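Local structure of putative hexulose 6 phosphate synthase (Salmonella typhimurium, 3F4W) at residues Leu90-Gln93 with Ser94-Ala98. The protein belongs to the HUMPS family of the TIM-barrel clan, folds as a closed eight-stranded parallel barrel with two copies in its assembly, and has only a putatively assigned function. Sequence-based numbering, arbitrary orientation.
Sequences LTIQ and SCIRA
The carbonyl oxygen of Leu-90 is approached by two groups of Ser-94. The backbone N of Ser-94 donates to Leu-90 O at 3.0 Å, with a bent N-H...O angle of 144°. The hydroxyl, Ser-94 OG, lies 3.2 Å from Leu-90 O; a hydrogen bond is possible there, but its proton has another acceptor within reach. OG comes back to this carbonyl because it stands anti to its own carbonyl carbon (chi1 -75°), on the side of the preceding turn. The alpha-helical pattern then repeats. Cys-95 N donates to Thr-91 O in a nearly straight bond, 168° at the hydrogen. Ile-96 N reaches Ile-92 O at 3.0 Å, and Arg-97 N reaches Gln-93 O at 2.9 Å. Cys-95 SG turns back toward the previous turn and lies 3.3 Å from Thr-91 O. Ile-92 and Ile-96 lie side by side and point the same way. Their apolar touch is Ile-92 CG2 against Ile-96 CD1, at 3.9 Å. Ile-96 CG1 lies 3.2 Å beyond Ile-92 O, on the side to which that carbonyl points.

All of this is local packing within helix 89-102, the helical link of a beta-alpha-beta unit in the barrel. Thr-91 OG1 bonds Asp-138 of the second subunit, which places this turn at the dimer contact. Ile-92 and Cys-95 rest on Val-83 of strand 80-84, while Cys-95 and Ile-96 meet Val-106 of strand 105-109. Ser-94 and Ala-98 touch helix 66-75, and Ile-92 and Gln-93 touch helix 116-126.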
loop_
_atom_site.group_PDB
_atom_site.type_symbol
_atom_site.label_atom_id
_atom_site.label_comp_id
_atom_site.label_asym_id
_atom_site.label_seq_id
_atom_site.Cartn_x
_atom_site.Cartn_y
_atom_site.Cartn_z
ATOM N N LEU A 90 2.720 -10.634 -11.620
ATOM C CA LEU A 90 2.630 -11.766 -10.696
ATOM C C LEU A 90 1.699 -11.451 -9.531
ATOM O O LEU A 90 0.858 -12.265 -9.147
ATOM C CB LEU A 90 4.019 -12.094 -10.134
ATOM C CG LEU A 90 4.908 -13.146 -10.805
ATOM C CD1 LEU A 90 4.474 -13.425 -12.220
ATOM C CD2 LEU A 90 6.379 -12.728 -10.740
ATOM N N THR A 91 1.876 -10.265 -8.957
ATOM C CA THR A 91 1.074 -9.830 -7.821
ATOM C C THR A 91 -0.376 -9.581 -8.228
ATOM O O THR A 91 -1.305 -9.971 -7.524
ATOM C CB THR A 91 1.675 -8.564 -7.178
ATOM O OG1 THR A 91 2.961 -8.877 -6.632
ATOM C CG2 THR A 91 0.782 -8.036 -6.072
ATOM N N ILE A 92 -0.572 -8.935 -9.370
ATOM C CA ILE A 92 -1.922 -8.691 -9.851
ATOM C C ILE A 92 -2.644 -10.015 -10.059
ATOM O O ILE A 92 -3.801 -10.171 -9.672
ATOM C CB ILE A 92 -1.919 -7.853 -11.134
ATOM C CG1 ILE A 92 -1.569 -6.402 -10.788
ATOM C CG2 ILE A 92 -3.270 -7.939 -11.835
ATOM C CD1 ILE A 92 -1.383 -5.508 -11.974
ATOM N N GLN A 93 -1.942 -10.979 -10.637
ATOM C CA GLN A 93 -2.526 -12.290 -10.898
ATOM C C GLN A 93 -2.836 -13.077 -9.618
ATOM O O GLN A 93 -3.809 -13.830 -9.574
ATOM C CB GLN A 93 -1.618 -13.095 -11.834
ATOM C CG GLN A 93 -1.503 -12.488 -13.224
ATOM C CD GLN A 93 -0.778 -13.385 -14.206
ATOM O OE1 GLN A 93 -1.254 -13.619 -15.321
ATOM N NE2 GLN A 93 0.380 -13.892 -13.800
ATOM N N SER A 94 -2.010 -12.906 -8.587
ATOM C CA SER A 94 -2.239 -13.565 -7.300
ATOM C C SER A 94 -3.487 -13.010 -6.637
ATOM O O SER A 94 -4.292 -13.761 -6.086
ATOM C CB SER A 94 -1.048 -13.366 -6.357
ATOM O OG SER A 94 0.046 -14.177 -6.741
ATOM N N CYS A 95 -3.637 -11.688 -6.685
ATOM C CA CYS A 95 -4.829 -11.038 -6.152
ATOM C C CYS A 95 -6.077 -11.555 -6.855
ATOM O O CYS A 95 -7.053 -11.927 -6.205
ATOM C CB CYS A 95 -4.734 -9.517 -6.302
ATOM S SG CYS A 95 -3.422 -8.759 -5.319
ATOM N N ILE A 96 -6.038 -11.581 -8.183
ATOM C CA ILE A 96 -7.178 -12.035 -8.976
ATOM C C ILE A 96 -7.522 -13.499 -8.697
ATOM O O ILE A 96 -8.693 -13.872 -8.642
ATOM C CB ILE A 96 -6.936 -11.833 -10.473
ATOM C CG1 ILE A 96 -6.843 -10.337 -10.789
ATOM C CG2 ILE A 96 -8.049 -12.477 -11.287
ATOM C CD1 ILE A 96 -6.472 -10.041 -12.230
ATOM N N ARG A 97 -6.500 -14.323 -8.504
ATOM C CA ARG A 97 -6.733 -15.712 -8.141
ATOM C C ARG A 97 -7.481 -15.802 -6.815
ATOM O O ARG A 97 -8.420 -16.584 -6.679
ATOM C CB ARG A 97 -5.421 -16.487 -8.064
ATOM C CG ARG A 97 -5.621 -17.977 -8.193
ATOM C CD ARG A 97 -6.476 -18.277 -9.415
ATOM N NE ARG A 97 -6.995 -19.641 -9.403
ATOM C CZ ARG A 97 -8.154 -19.995 -8.862
ATOM N NH1 ARG A 97 -8.922 -19.081 -8.282
ATOM N NH2 ARG A 97 -8.544 -21.263 -8.898
ATOM N N ALA A 98 -7.069 -14.995 -5.840
ATOM C CA ALA A 98 -7.748 -14.957 -4.549
ATOM C C ALA A 98 -9.199 -14.495 -4.691
ATOM O O ALA A 98 -10.092 -14.998 -4.008
ATOM C CB ALA A 98 -6.997 -14.058 -3.574
#